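Local coordinates for protein nucleoside kinase (Methanococcus jannaschii, PDB 2C4E) that phosphorylates a wide range of nucleosides, above all inosine, guanosine and cytidine, to their monophosphates, with ATP as the preferred phosphate donor, at residues Asn58-Ser63 with Asp82-Lys87; Glu92-Pro97 with Ala117-Lys122; Leu124-Phe129 with Ala148-Gly153; Phe159-Asp164 with Asn181-Asn186. All blocks are in the same frame, centred on the assembly; numbering follows the deposited sequence.

Contact 1. Residues Asn58-Ser63 with Asp82-Lys87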
loop_
_atom_site.group_PDB
_atom_site.type_symbol
_atom_site.label_atom_id
_atom_site.label_comp_id
_atom_site.label_asym_id
_atom_site.label_seq_id
_atom_site.Cartn_x
_atom_site.Cartn_y
_atom_site.Cartn_z
ATOM N N ASN A 58 -15.603 -29.053 -7.637
ATOM C CA ASN A 58 -15.024 -28.312 -8.739
ATOM C C ASN A 58 -15.570 -26.911 -8.699
ATOM O O ASN A 58 -16.762 -26.729 -8.527
ATOM C CB ASN A 58 -15.339 -28.987 -10.073
ATOM C CG ASN A 58 -14.622 -30.310 -10.231
ATOM O OD1 ASN A 58 -13.435 -30.422 -9.933
ATOM N ND2 ASN A 58 -15.341 -31.325 -10.679
ATOM N N SER A 59 -14.697 -25.918 -8.762
ATOM C CA SER A 59 -15.136 -24.539 -8.774
ATOM C C SER A 59 -14.609 -23.828 -10.000
ATOM O O SER A 59 -13.644 -24.248 -10.640
ATOM C CB SER A 59 -14.712 -23.800 -7.500
ATOM O OG SER A 59 -13.309 -23.764 -7.358
ATOM N N GLU A 60 -15.286 -22.750 -10.338
ATOM C CA GLU A 60 -14.855 -21.873 -11.401
ATOM C C GLU A 60 -14.961 -20.457 -10.876
ATOM O O GLU A 60 -15.775 -20.170 -10.011
ATOM C CB GLU A 60 -15.693 -22.073 -12.671
ATOM C CG GLU A 60 -17.176 -21.740 -12.586
ATOM C CD GLU A 60 -17.890 -21.900 -13.933
ATOM O OE1 GLU A 60 -17.340 -22.568 -14.828
ATOM O OE2 GLU A 60 -19.011 -21.359 -14.105
ATOM N N LEU A 61 -14.137 -19.577 -11.408
ATOM C CA LEU A 61 -14.020 -18.224 -10.915
ATOM C C LEU A 61 -14.319 -17.217 -12.007
ATOM O O LEU A 61 -13.848 -17.368 -13.151
ATOM C CB LEU A 61 -12.600 -18.050 -10.384
ATOM C CG LEU A 61 -12.189 -16.849 -9.531
ATOM C CD1 LEU A 61 -12.970 -16.747 -8.254
ATOM C CD2 LEU A 61 -10.707 -16.996 -9.224
ATOM N N LEU A 62 -15.117 -16.206 -11.676
ATOM C CA LEU A 62 -15.383 -15.087 -12.570
ATOM C C LEU A 62 -14.975 -13.821 -11.822
ATOM O O LEU A 62 -15.638 -13.425 -10.866
ATOM C CB LEU A 62 -16.861 -15.020 -12.972
ATOM C CG LEU A 62 -17.162 -14.122 -14.179
ATOM C CD1 LEU A 62 -18.579 -14.383 -14.649
ATOM C CD2 LEU A 62 -16.970 -12.639 -13.862
ATOM N N SER A 63 -13.866 -13.222 -12.259
ATOM C CA SER A 63 -13.326 -11.998 -11.683
ATOM C C SER A 63 -12.674 -11.158 -12.770
ATOM O O SER A 63 -12.312 -11.678 -13.824
ATOM C CB SER A 63 -12.237 -12.302 -10.644
ATOM O OG SER A 63 -12.659 -13.242 -9.680
ATOM N N ASP A 82 -6.259 -26.569 -10.246
ATOM C CA ASP A 82 -7.300 -27.028 -11.184
ATOM C C ASP A 82 -8.601 -26.245 -11.006
ATOM O O ASP A 82 -9.693 -26.793 -11.107
ATOM C CB ASP A 82 -7.546 -28.537 -11.023
ATOM C CG ASP A 82 -7.947 -29.213 -12.323
ATOM O OD1 ASP A 82 -8.913 -28.765 -12.976
ATOM O OD2 ASP A 82 -7.342 -30.209 -12.773
ATOM N N ILE A 83 -8.482 -24.954 -10.728
ATOM C CA ILE A 83 -9.649 -24.100 -10.633
ATOM C C ILE A 83 -9.859 -23.497 -12.022
ATOM O O ILE A 83 -8.942 -22.928 -12.591
ATOM C CB ILE A 83 -9.477 -23.052 -9.514
ATOM C CG1 ILE A 83 -9.531 -23.779 -8.157
ATOM C CG2 ILE A 83 -10.591 -22.012 -9.583
ATOM C CD1 ILE A 83 -9.223 -22.935 -6.973
ATOM N N ASN A 84 -11.063 -23.671 -12.561
ATOM C CA ASN A 84 -11.415 -23.201 -13.900
ATOM C C ASN A 84 -11.421 -21.676 -13.870
ATOM O O ASN A 84 -12.254 -21.067 -13.200
ATOM C CB ASN A 84 -12.791 -23.770 -14.285
ATOM C CG ASN A 84 -13.228 -23.439 -15.718
ATOM O OD1 ASN A 84 -13.938 -24.236 -16.352
ATOM N ND2 ASN A 84 -12.840 -22.292 -16.218
ATOM N N ILE A 85 -10.468 -21.064 -14.569
ATOM C CA ILE A 85 -10.373 -19.611 -14.622
ATOM C C ILE A 85 -10.582 -19.126 -16.049
ATOM O O ILE A 85 -10.136 -18.043 -16.409
ATOM C CB ILE A 85 -9.023 -19.136 -14.059
ATOM C CG1 ILE A 85 -7.850 -19.830 -14.787
ATOM C CG2 ILE A 85 -8.977 -19.404 -12.585
ATOM C CD1 ILE A 85 -6.520 -19.184 -14.571
ATOM N N SER A 86 -11.286 -19.944 -16.834
ATOM C CA SER A 86 -11.663 -19.623 -18.210
ATOM C C SER A 86 -12.516 -18.356 -18.339
ATOM O O SER A 86 -12.482 -17.703 -19.378
ATOM C CB SER A 86 -12.383 -20.820 -18.869
ATOM O OG SER A 86 -13.728 -20.966 -18.451
ATOM N N LYS A 87 -13.254 -18.001 -17.285
ATOM C CA LYS A 87 -14.135 -16.828 -17.319
ATOM C C LYS A 87 -13.464 -15.539 -16.784
ATOM O O LYS A 87 -14.109 -14.496 -16.744
ATOM C CB LYS A 87 -15.449 -17.094 -16.576
ATOM C CG LYS A 87 -16.392 -18.106 -17.261
ATOM C CD LYS A 87 -17.481 -18.586 -16.313
ATOM C CE LYS A 87 -18.591 -19.324 -17.044
ATOM N NZ LYS A 87 -18.037 -20.499 -17.770
HETATM O O HOH W 1 -12.605 -27.056 -10.722
HETATM O O HOH W 2 -13.926 -19.585 -15.021
#
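Glu60 and Asn84 run side by side and point the same way, with Glu60 CB 3.7 Å from Asn84 CB, while the carboxylate and amide planes stand 83° apart, close to perpendicular. Asn84 CG is anti to the backbone N (chi1 -175°), which lays this side chain alongside Glu60. Lys87 passes slantwise over the end of Glu60. Lys87 CE lies 3.6 Å from Glu60 OE2, but Lys87 NZ stays 3.7 Å from Glu60 OE1, so the salt bridge is a long one; the firmer partner of the carboxylate is Thr9, which hydrogen-bonds OE2. The amide of Asn84 is held by its own loop: Asn84 ND2 donates to Ser86 OG at 2.7 Å, the hydroxyl lying near the amide plane. Leu62 meets the base of Lys87 at about a right angle.

Beneath these side chains the backbones form a single bridge, in which Asn84 N donates to Ser59 O and Leu61 N donates to Asn84 O at 3.0 Å. Two waters extend this pairing. One donates to Ser59 O and Asp82 O; the other donates to Leu61 O and Asn84 O and accepts from Lys87 N.

Asp82 ends helix 73-80 in a Schellman motif, after which the loop runs beside strand 58-62, outermost in the large sheet of this chain. Strand 7-11 pairs with that strand, Ile83 packs against helix 44-54, and Leu61, Ile83 and Ile85 all touch Leu78 of helix 73-80.

Contact 2. Residues Glu92-Pro97 with Ala117-Lys122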
loop_
_atom_site.group_PDB
_atom_site.type_symbol
_atom_site.label_atom_id
_atom_site.label_comp_id
_atom_site.label_asym_id
_atom_site.label_seq_id
_atom_site.Cartn_x
_atom_site.Cartn_y
_atom_site.Cartn_z
ATOM N N GLU A 92 -5.775 -4.986 -19.716
ATOM C CA GLU A 92 -4.501 -4.559 -20.289
ATOM C C GLU A 92 -3.977 -3.312 -19.568
ATOM O O GLU A 92 -2.765 -3.104 -19.479
ATOM C CB GLU A 92 -4.666 -4.255 -21.791
ATOM C CG GLU A 92 -5.292 -5.380 -22.611
ATOM C CD GLU A 92 -5.346 -5.075 -24.100
ATOM O OE1 GLU A 92 -6.084 -4.144 -24.502
ATOM O OE2 GLU A 92 -4.645 -5.759 -24.879
ATOM N N GLU A 93 -4.896 -2.493 -19.056
ATOM C CA GLU A 93 -4.586 -1.146 -18.558
ATOM C C GLU A 93 -4.444 -1.045 -17.032
ATOM O O GLU A 93 -3.556 -0.334 -16.527
ATOM C CB GLU A 93 -5.646 -0.141 -19.048
ATOM C CG GLU A 93 -7.100 -0.630 -18.939
ATOM C CD GLU A 93 -8.128 0.490 -19.047
ATOM O OE1 GLU A 93 -7.756 1.675 -18.890
ATOM O OE2 GLU A 93 -9.310 0.189 -19.310
ATOM N N GLU A 94 -5.323 -1.747 -16.314
ATOM C CA GLU A 94 -5.410 -1.683 -14.866
ATOM C C GLU A 94 -4.595 -2.817 -14.257
ATOM O O GLU A 94 -4.459 -3.882 -14.873
ATOM C CB GLU A 94 -6.888 -1.783 -14.413
ATOM C CG GLU A 94 -7.856 -0.826 -15.129
ATOM C CD GLU A 94 -7.426 0.628 -15.029
ATOM O OE1 GLU A 94 -6.842 1.020 -13.988
ATOM O OE2 GLU A 94 -7.666 1.387 -15.991
ATOM N N GLU A 95 -4.093 -2.603 -13.037
ATOM C CA GLU A 95 -3.592 -3.712 -12.193
ATOM C C GLU A 95 -4.697 -4.475 -11.429
ATOM O O GLU A 95 -5.827 -3.992 -11.303
ATOM C CB GLU A 95 -2.585 -3.195 -11.162
ATOM C CG GLU A 95 -3.172 -2.379 -10.011
ATOM C CD GLU A 95 -2.088 -1.642 -9.226
ATOM O OE1 GLU A 95 -1.342 -2.291 -8.453
ATOM O OE2 GLU A 95 -1.958 -0.411 -9.390
ATOM N N THR A 96 -4.336 -5.661 -10.905
ATOM C CA THR A 96 -5.234 -6.543 -10.139
ATOM C C THR A 96 -5.671 -5.867 -8.828
ATOM O O THR A 96 -4.834 -5.231 -8.187
ATOM C CB THR A 96 -4.484 -7.870 -9.795
ATOM O OG1 THR A 96 -4.046 -8.507 -11.005
ATOM C CG2 THR A 96 -5.401 -8.907 -9.102
ATOM N N PRO A 97 -6.940 -5.996 -8.395
ATOM C CA PRO A 97 -7.349 -5.416 -7.106
ATOM C C PRO A 97 -6.452 -5.848 -5.944
ATOM O O PRO A 97 -5.999 -6.996 -5.902
ATOM C CB PRO A 97 -8.780 -5.951 -6.915
ATOM C CG PRO A 97 -9.284 -6.134 -8.311
ATOM C CD PRO A 97 -8.079 -6.633 -9.088
ATOM N N ALA A 117 -8.697 -3.196 -11.638
ATOM C CA ALA A 117 -9.376 -3.864 -12.765
ATOM C C ALA A 117 -10.866 -4.149 -12.552
ATOM O O ALA A 117 -11.576 -4.463 -13.510
ATOM C CB ALA A 117 -8.655 -5.179 -13.103
ATOM N N ALA A 118 -11.334 -4.079 -11.306
ATOM C CA ALA A 118 -12.771 -4.140 -11.017
ATOM C C ALA A 118 -13.574 -3.032 -11.719
ATOM O O ALA A 118 -14.801 -3.126 -11.841
ATOM C CB ALA A 118 -13.007 -4.090 -9.514
ATOM N N LYS A 119 -12.896 -1.987 -12.191
ATOM C CA LYS A 119 -13.563 -0.968 -13.004
ATOM C C LYS A 119 -14.235 -1.584 -14.242
ATOM O O LYS A 119 -15.176 -1.014 -14.788
ATOM C CB LYS A 119 -12.595 0.168 -13.401
ATOM C CG LYS A 119 -11.526 -0.215 -14.420
ATOM C CD LYS A 119 -12.044 -0.133 -15.844
ATOM C CE LYS A 119 -11.075 0.496 -16.783
ATOM N NZ LYS A 119 -11.706 0.814 -18.100
ATOM N N HIS A 120 -13.747 -2.743 -14.682
ATOM C CA HIS A 120 -14.236 -3.363 -15.910
ATOM C C HIS A 120 -15.601 -4.046 -15.766
ATOM O O HIS A 120 -16.244 -4.285 -16.784
ATOM C CB HIS A 120 -13.219 -4.376 -16.466
ATOM C CG HIS A 120 -11.980 -3.753 -17.018
ATOM N ND1 HIS A 120 -11.985 -2.935 -18.129
ATOM C CD2 HIS A 120 -10.692 -3.816 -16.604
ATOM C CE1 HIS A 120 -10.754 -2.530 -18.378
ATOM N NE2 HIS A 120 -9.950 -3.054 -17.472
ATOM N N TYR A 121 -16.047 -4.382 -14.549
ATOM C CA TYR A 121 -17.355 -5.036 -14.406
ATOM C C TYR A 121 -18.483 -4.266 -15.103
ATOM O O TYR A 121 -19.335 -4.872 -15.732
ATOM C CB TYR A 121 -17.751 -5.284 -12.938
ATOM C CG TYR A 121 -16.946 -6.365 -12.254
ATOM C CD1 TYR A 121 -16.009 -6.037 -11.283
ATOM C CD2 TYR A 121 -17.092 -7.709 -12.600
ATOM C CE1 TYR A 121 -15.263 -7.000 -10.651
ATOM C CE2 TYR A 121 -16.340 -8.689 -11.967
ATOM C CZ TYR A 121 -15.429 -8.322 -10.988
ATOM O OH TYR A 121 -14.658 -9.262 -10.362
ATOM N N LYS A 122 -18.492 -2.940 -15.000
ATOM C CA LYS A 122 -19.560 -2.152 -15.635
ATOM C C LYS A 122 -19.542 -2.213 -17.172
ATOM O O LYS A 122 -20.526 -1.858 -17.816
ATOM C CB LYS A 122 -19.561 -0.703 -15.128
ATOM C CG LYS A 122 -18.345 0.118 -15.497
ATOM C CD LYS A 122 -18.431 1.517 -14.861
ATOM C CE LYS A 122 -17.084 2.218 -14.781
ATOM N NZ LYS A 122 -16.019 1.353 -14.190
#
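Ala117 and Glu94 make the close-packed part of this contact, where the loop entering strand 98-103 meets the 3-10 segment 117-122 that follows strand 109-114, both strands of the four-stranded sheet. Glu94 CB sits 3.6 Å from Ala117 N, which donates to Glu95 O at 3.0 Å. Pro97 CD rests 4.3 Å from Ala117 CB, and Pro97 CG reaches Ala118, while Pro97 also packs on the substrate-binding Phe113.

Toward solvent, longer charged side chains carry the contact. Glu93 crosses Lys119 at about a right angle, and Lys119 NZ donates to Glu93 OE2 at 2.8 Å from above the carboxylate plane. Lys119 bends at chi2 (84°), which helps lay its CD 3.6 Å above the centre of the His120 ring. His120 is anchored by Ser91 and Glu123.

With an alanine in place of Lys119, Glu93 would probably lose its salt-bridge partner and one ring face of His120 its aliphatic cover. Lys119 NZ also pairs with Glu123, and Glu94 OE2 lies 4.6 Å from Lys119 NZ, beyond a salt bridge; this acidic surround would be expected to favour the protonated amine.

Contact 3. Residues Leu124-Phe129 with Ala148-Gly153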
loop_
_atom_site.group_PDB
_atom_site.type_symbol
_atom_site.label_atom_id
_atom_site.label_comp_id
_atom_site.label_asym_id
_atom_site.label_seq_id
_atom_site.Cartn_x
_atom_site.Cartn_y
_atom_site.Cartn_z
ATOM N N LEU A 124 -19.028 -5.146 -18.675
ATOM C CA LEU A 124 -19.287 -6.554 -18.959
ATOM C C LEU A 124 -20.703 -6.986 -18.601
ATOM O O LEU A 124 -21.422 -6.312 -17.873
ATOM C CB LEU A 124 -18.295 -7.437 -18.185
ATOM C CG LEU A 124 -16.809 -7.142 -18.409
ATOM C CD1 LEU A 124 -15.971 -7.864 -17.367
ATOM C CD2 LEU A 124 -16.375 -7.535 -19.815
ATOM N N ASN A 125 -21.086 -8.138 -19.134
ATOM C CA ASN A 125 -22.319 -8.799 -18.753
ATOM C C ASN A 125 -22.008 -10.255 -18.449
ATOM O O ASN A 125 -21.076 -10.822 -19.009
ATOM C CB ASN A 125 -23.370 -8.644 -19.852
ATOM C CG ASN A 125 -23.880 -7.209 -19.963
ATOM O OD1 ASN A 125 -24.530 -6.695 -19.055
ATOM N ND2 ASN A 125 -23.562 -6.551 -21.065
ATOM N N PRO A 126 -22.736 -10.848 -17.511
ATOM C CA PRO A 126 -22.467 -12.245 -17.140
ATOM C C PRO A 126 -22.759 -13.248 -18.253
ATOM O O PRO A 126 -23.678 -13.046 -19.039
ATOM C CB PRO A 126 -23.377 -12.486 -15.924
ATOM C CG PRO A 126 -24.404 -11.390 -15.937
ATOM C CD PRO A 126 -23.828 -10.248 -16.726
ATOM N N PRO A 127 -21.997 -14.335 -18.311
ATOM C CA PRO A 127 -22.315 -15.422 -19.235
ATOM C C PRO A 127 -23.420 -16.272 -18.653
ATOM O O PRO A 127 -23.786 -16.074 -17.496
ATOM C CB PRO A 127 -21.007 -16.212 -19.289
ATOM C CG PRO A 127 -20.428 -16.043 -17.956
ATOM C CD PRO A 127 -20.810 -14.648 -17.500
ATOM N N ASN A 128 -23.958 -17.200 -19.443
ATOM C CA ASN A 128 -24.757 -18.265 -18.876
ATOM C C ASN A 128 -23.841 -19.119 -17.989
ATOM O O ASN A 128 -22.657 -19.318 -18.287
ATOM C CB ASN A 128 -25.432 -19.112 -19.958
ATOM C CG ASN A 128 -26.516 -18.346 -20.709
ATOM O OD1 ASN A 128 -26.409 -18.117 -21.918
ATOM N ND2 ASN A 128 -27.562 -17.935 -19.988
ATOM N N PHE A 129 -24.388 -19.569 -16.875
ATOM C CA PHE A 129 -23.696 -20.429 -15.951
ATOM C C PHE A 129 -24.304 -21.807 -16.068
ATOM O O PHE A 129 -25.526 -21.945 -16.160
ATOM C CB PHE A 129 -23.894 -19.904 -14.525
ATOM C CG PHE A 129 -23.375 -18.503 -14.312
ATOM C CD1 PHE A 129 -22.024 -18.272 -14.227
ATOM C CD2 PHE A 129 -24.238 -17.428 -14.208
ATOM C CE1 PHE A 129 -21.539 -16.994 -14.023
ATOM C CE2 PHE A 129 -23.734 -16.152 -14.012
ATOM C CZ PHE A 129 -22.390 -15.959 -13.908
ATOM N N ALA A 148 -27.187 -12.456 -10.433
ATOM C CA ALA A 148 -28.290 -13.040 -9.666
ATOM C C ALA A 148 -29.518 -13.160 -10.541
ATOM O O ALA A 148 -30.159 -14.190 -10.551
ATOM C CB ALA A 148 -28.612 -12.203 -8.450
ATOM N N LYS A 149 -29.832 -12.099 -11.286
ATOM C CA LYS A 149 -31.052 -12.089 -12.097
ATOM C C LYS A 149 -30.955 -13.048 -13.281
ATOM O O LYS A 149 -31.949 -13.662 -13.652
ATOM C CB LYS A 149 -31.408 -10.653 -12.529
ATOM C CG LYS A 149 -31.910 -9.818 -11.358
ATOM C CD LYS A 149 -32.213 -8.363 -11.687
ATOM C CE LYS A 149 -33.547 -8.188 -12.376
ATOM N NZ LYS A 149 -33.981 -6.764 -12.344
ATOM N N LYS A 150 -29.765 -13.231 -13.849
ATOM C CA LYS A 150 -29.577 -14.205 -14.923
ATOM C C LYS A 150 -29.608 -15.659 -14.448
ATOM O O LYS A 150 -30.174 -16.540 -15.124
ATOM C CB LYS A 150 -28.255 -13.943 -15.647
ATOM C CG LYS A 150 -28.139 -14.637 -17.011
ATOM C CD LYS A 150 -26.845 -14.242 -17.698
ATOM C CE LYS A 150 -26.687 -14.933 -19.033
ATOM N NZ LYS A 150 -27.685 -14.488 -20.034
ATOM N N ALA A 151 -29.015 -15.909 -13.290
ATOM C CA ALA A 151 -28.874 -17.262 -12.760
ATOM C C ALA A 151 -30.140 -17.744 -12.069
ATOM O O ALA A 151 -30.499 -18.915 -12.145
ATOM C CB ALA A 151 -27.706 -17.328 -11.804
ATOM N N TYR A 152 -30.850 -16.854 -11.392
ATOM C CA TYR A 152 -31.974 -17.310 -10.581
ATOM C C TYR A 152 -33.020 -18.036 -11.438
ATOM O O TYR A 152 -33.414 -17.588 -12.510
ATOM C CB TYR A 152 -32.597 -16.128 -9.845
ATOM C CG TYR A 152 -33.609 -16.479 -8.786
ATOM C CD1 TYR A 152 -33.214 -16.989 -7.549
ATOM C CD2 TYR A 152 -34.970 -16.320 -9.030
ATOM C CE1 TYR A 152 -34.163 -17.306 -6.562
ATOM C CE2 TYR A 152 -35.912 -16.636 -8.058
ATOM C CZ TYR A 152 -35.489 -17.136 -6.829
ATOM O OH TYR A 152 -36.436 -17.427 -5.870
ATOM N N GLY A 153 -33.451 -19.181 -10.941
ATOM C CA GLY A 153 -34.415 -20.002 -11.634
ATOM C C GLY A 153 -33.761 -20.978 -12.577
ATOM O O GLY A 153 -34.455 -21.745 -13.225
HETATM O O HOH W 3 -29.984 -15.953 -19.975
#
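The ring of Phe129 has the carbonyl oxygen of Pro127 over one face, 3.5 Å above the ring plane and shifted toward the rim. From the helix, Ala151 CB approaches the same ring obliquely, 4.2 Å from Phe129 CD2. The amide of Asn128 meets Lys150 through its nitrogen: Asn128 ND2 is 3.3 Å from Lys150 CE, and the two side chains cross at about a right angle. Both nitrogens are donors, so the 3.4 Å between Asn128 ND2 and Lys150 NZ is no direct bond; a water accepts from each, 2.7 Å from Lys150 NZ, and joins them.

The contact flanks a beta-alpha-beta unit of the ribokinase fold (strand 131-136, helix 141-151, parallel strand 156-159): the loop entering strand 131-136 passes beside the last turn of the helix.

Lys150 reaches the loop because its chain is extended from CA to CE, with CG opposite the backbone N (chi1 -164°), and turns only at chi4. Its methylenes run across the proline carbonyls, Lys150 CE 3.5 Å from Pro127 O. That oxygen is buried here and has no hydrogen-bond partner in the model. Pro126 CG touches Lys150 CD, and the Pro126 ring also packs on Phe143, Lys146 and Cys147 of helix 141-151.

Contact 4. Residues Phe159-Asp164 with Asn181-Asn186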
loop_
_atom_site.group_PDB
_atom_site.type_symbol
_atom_site.label_atom_id
_atom_site.label_comp_id
_atom_site.label_asym_id
_atom_site.label_seq_id
_atom_site.Cartn_x
_atom_site.Cartn_y
_atom_site.Cartn_z
ATOM N N PHE A 159 -25.570 -15.633 -2.117
ATOM C CA PHE A 159 -25.208 -14.210 -2.081
ATOM C C PHE A 159 -24.858 -13.801 -0.669
ATOM O O PHE A 159 -25.543 -14.155 0.278
ATOM C CB PHE A 159 -26.393 -13.361 -2.579
ATOM C CG PHE A 159 -26.191 -11.890 -2.474
ATOM C CD1 PHE A 159 -25.111 -11.287 -3.094
ATOM C CD2 PHE A 159 -27.092 -11.098 -1.768
ATOM C CE1 PHE A 159 -24.926 -9.902 -3.007
ATOM C CE2 PHE A 159 -26.896 -9.711 -1.665
ATOM C CZ PHE A 159 -25.819 -9.128 -2.289
ATOM N N ASP A 160 -23.797 -13.034 -0.531
ATOM C CA ASP A 160 -23.547 -12.356 0.727
ATOM C C ASP A 160 -23.115 -10.946 0.376
ATOM O O ASP A 160 -22.079 -10.789 -0.229
ATOM C CB ASP A 160 -22.453 -13.053 1.519
ATOM C CG ASP A 160 -22.251 -12.451 2.919
ATOM O OD1 ASP A 160 -22.540 -11.248 3.197
ATOM O OD2 ASP A 160 -21.799 -13.132 3.838
ATOM N N PRO A 161 -23.884 -9.937 0.761
ATOM C CA PRO A 161 -23.506 -8.555 0.442
ATOM C C PRO A 161 -22.173 -8.146 1.086
ATOM O O PRO A 161 -21.507 -7.264 0.557
ATOM C CB PRO A 161 -24.653 -7.745 1.027
ATOM C CG PRO A 161 -25.230 -8.623 2.093
ATOM C CD PRO A 161 -25.122 -9.988 1.562
ATOM N N GLY A 162 -21.810 -8.766 2.205
ATOM C CA GLY A 162 -20.566 -8.473 2.896
ATOM C C GLY A 162 -20.320 -6.984 3.103
ATOM O O GLY A 162 -21.231 -6.216 3.422
ATOM N N GLN A 163 -19.079 -6.568 2.876
ATOM C CA GLN A 163 -18.689 -5.164 3.064
ATOM C C GLN A 163 -19.239 -4.237 1.975
ATOM O O GLN A 163 -19.140 -3.010 2.106
ATOM C CB GLN A 163 -17.163 -5.035 3.145
ATOM C CG GLN A 163 -16.533 -5.747 4.345
ATOM C CD GLN A 163 -16.717 -5.007 5.663
ATOM O OE1 GLN A 163 -17.410 -3.989 5.729
ATOM N NE2 GLN A 163 -16.095 -5.521 6.717
ATOM N N ASP A 164 -19.797 -4.809 0.905
ATOM C CA ASP A 164 -20.503 -4.036 -0.111
ATOM C C ASP A 164 -21.874 -3.566 0.371
ATOM O O ASP A 164 -22.496 -2.770 -0.309
ATOM C CB ASP A 164 -20.759 -4.878 -1.377
ATOM C CG ASP A 164 -19.510 -5.134 -2.203
ATOM O OD1 ASP A 164 -18.412 -4.647 -1.852
ATOM O OD2 ASP A 164 -19.566 -5.823 -3.246
ATOM N N ASN A 181 -31.239 -17.677 -3.471
ATOM C CA ASN A 181 -31.656 -18.897 -2.770
ATOM C C ASN A 181 -31.023 -19.013 -1.381
ATOM O O ASN A 181 -31.738 -19.247 -0.420
ATOM C CB ASN A 181 -31.360 -20.149 -3.598
ATOM C CG ASN A 181 -32.148 -20.177 -4.877
ATOM O OD1 ASN A 181 -33.361 -20.557 -4.912
ATOM N ND2 ASN A 181 -31.516 -19.733 -5.936
ATOM N N PHE A 182 -29.705 -18.848 -1.275
ATOM C CA PHE A 182 -29.004 -18.874 0.009
ATOM C C PHE A 182 -28.455 -17.492 0.256
ATOM O O PHE A 182 -27.634 -17.008 -0.524
ATOM C CB PHE A 182 -27.794 -19.814 0.030
ATOM C CG PHE A 182 -28.055 -21.217 -0.452
ATOM C CD1 PHE A 182 -27.809 -21.551 -1.778
ATOM C CD2 PHE A 182 -28.479 -22.202 0.409
ATOM C CE1 PHE A 182 -28.014 -22.846 -2.230
ATOM C CE2 PHE A 182 -28.676 -23.523 -0.039
ATOM C CZ PHE A 182 -28.448 -23.829 -1.351
ATOM N N LEU A 183 -28.909 -16.852 1.328
ATOM C CA LEU A 183 -28.459 -15.531 1.716
ATOM C C LEU A 183 -27.638 -15.647 2.990
ATOM O O LEU A 183 -28.135 -16.104 4.027
ATOM C CB LEU A 183 -29.662 -14.624 1.933
ATOM C CG LEU A 183 -29.402 -13.199 2.422
ATOM C CD1 LEU A 183 -28.579 -12.459 1.355
ATOM C CD2 LEU A 183 -30.735 -12.534 2.664
ATOM N N PHE A 184 -26.379 -15.261 2.891
ATOM C CA PHE A 184 -25.463 -15.242 4.015
ATOM C C PHE A 184 -25.220 -13.799 4.455
ATOM O O PHE A 184 -24.969 -12.931 3.626
ATOM C CB PHE A 184 -24.106 -15.829 3.616
ATOM C CG PHE A 184 -24.114 -17.298 3.268
ATOM C CD1 PHE A 184 -24.331 -17.721 1.947
ATOM C CD2 PHE A 184 -23.817 -18.257 4.219
ATOM C CE1 PHE A 184 -24.298 -19.073 1.615
ATOM C CE2 PHE A 184 -23.789 -19.595 3.887
ATOM C CZ PHE A 184 -24.023 -20.005 2.592
ATOM N N MET A 185 -25.262 -13.552 5.755
ATOM C CA MET A 185 -24.854 -12.271 6.304
ATOM C C MET A 185 -24.284 -12.480 7.688
ATOM O O MET A 185 -24.757 -13.310 8.445
ATOM C CB MET A 185 -26.034 -11.296 6.387
ATOM C CG MET A 185 -26.429 -10.658 5.059
ATOM S SD MET A 185 -27.685 -9.355 5.325
ATOM C CE MET A 185 -29.124 -10.342 5.346
ATOM N N ASN A 186 -23.264 -11.713 8.022
ATOM C CA ASN A 186 -22.828 -11.621 9.398
ATOM C C ASN A 186 -23.877 -10.851 10.198
ATOM O O ASN A 186 -24.671 -10.117 9.621
ATOM C CB ASN A 186 -21.471 -10.933 9.478
ATOM C CG ASN A 186 -20.366 -11.820 8.967
ATOM O OD1 ASN A 186 -20.264 -12.979 9.366
ATOM N ND2 ASN A 186 -19.544 -11.296 8.064
#
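Chi1 values of 175° in Phe159 and 177° in Leu183 place each CG opposite its backbone N, and the two side chains lie alongside one another on the same face of the sheet, Phe159 CD2 3.7 Å from Leu183 CD1. Phe184 departs in another direction, yet the edge of its ring still faces Phe159 O.

The strands are parallel here, as the beta-alpha-beta crossover from strand 156-159 through helix 170-178 to strand 182-186 requires. Phe159 N donates to Phe182 O at 2.9 Å, and Phe184 N returns to Phe159 O at 3.0 Å with an N-H...O angle of 171°, so Leu183 is bracketed by the two bonds. After this bridge segment 159-164 leaves the sheet at Asp160 and Pro161. Pro161 CG rests 3.8 Å from Met185 CG, their side chains crossing at about a right angle, and Pro161 N lies over one face of the Phe159 ring.

Gly162 N donates to Asp160 OD1 at 2.8 Å, an Asx turn in which the donor stands above the carboxylate plane. Asp160 OD2 forms a salt bridge with Arg250, the inferred transition-state stabiliser. Replacing Asp160 by an alanine would probably leave Arg250 without this charged mate and free the turn at Gly162.

The same turn leads to substrate-binding Gln163, and strand 182-186 ends at ATP-binding Asn186. The carboxylate thus couples a strand-end turn to Arg250, consistent with a second-shell role in positioning the guanidinium group.

How the contacts relate
The four contacts follow one another along the chain, each closing before the next opens, and the segments of contacts 2 and 3 adjoin in sequence. Contacts 1 and 4 belong to the same large sheet: strand 58-62 is outermost, while strands 156-159 and 182-186 lie well inside it, and the contact centres are about 21 Å apart. Contact 3 touches both, through Leu62 and Lys87 against Pro127 and through Tyr152 against Asn181. Contact 2 lies beside the smaller four-stranded sheet, meeting contact 1 where Tyr121 OH approaches Ser63 CA at 3.3 Å. Contacts 2, 1, 3 and 4 thus touch in turn, joining the region beside the small sheet to the large sheet, whose strand 182-186 ends at the ATP site.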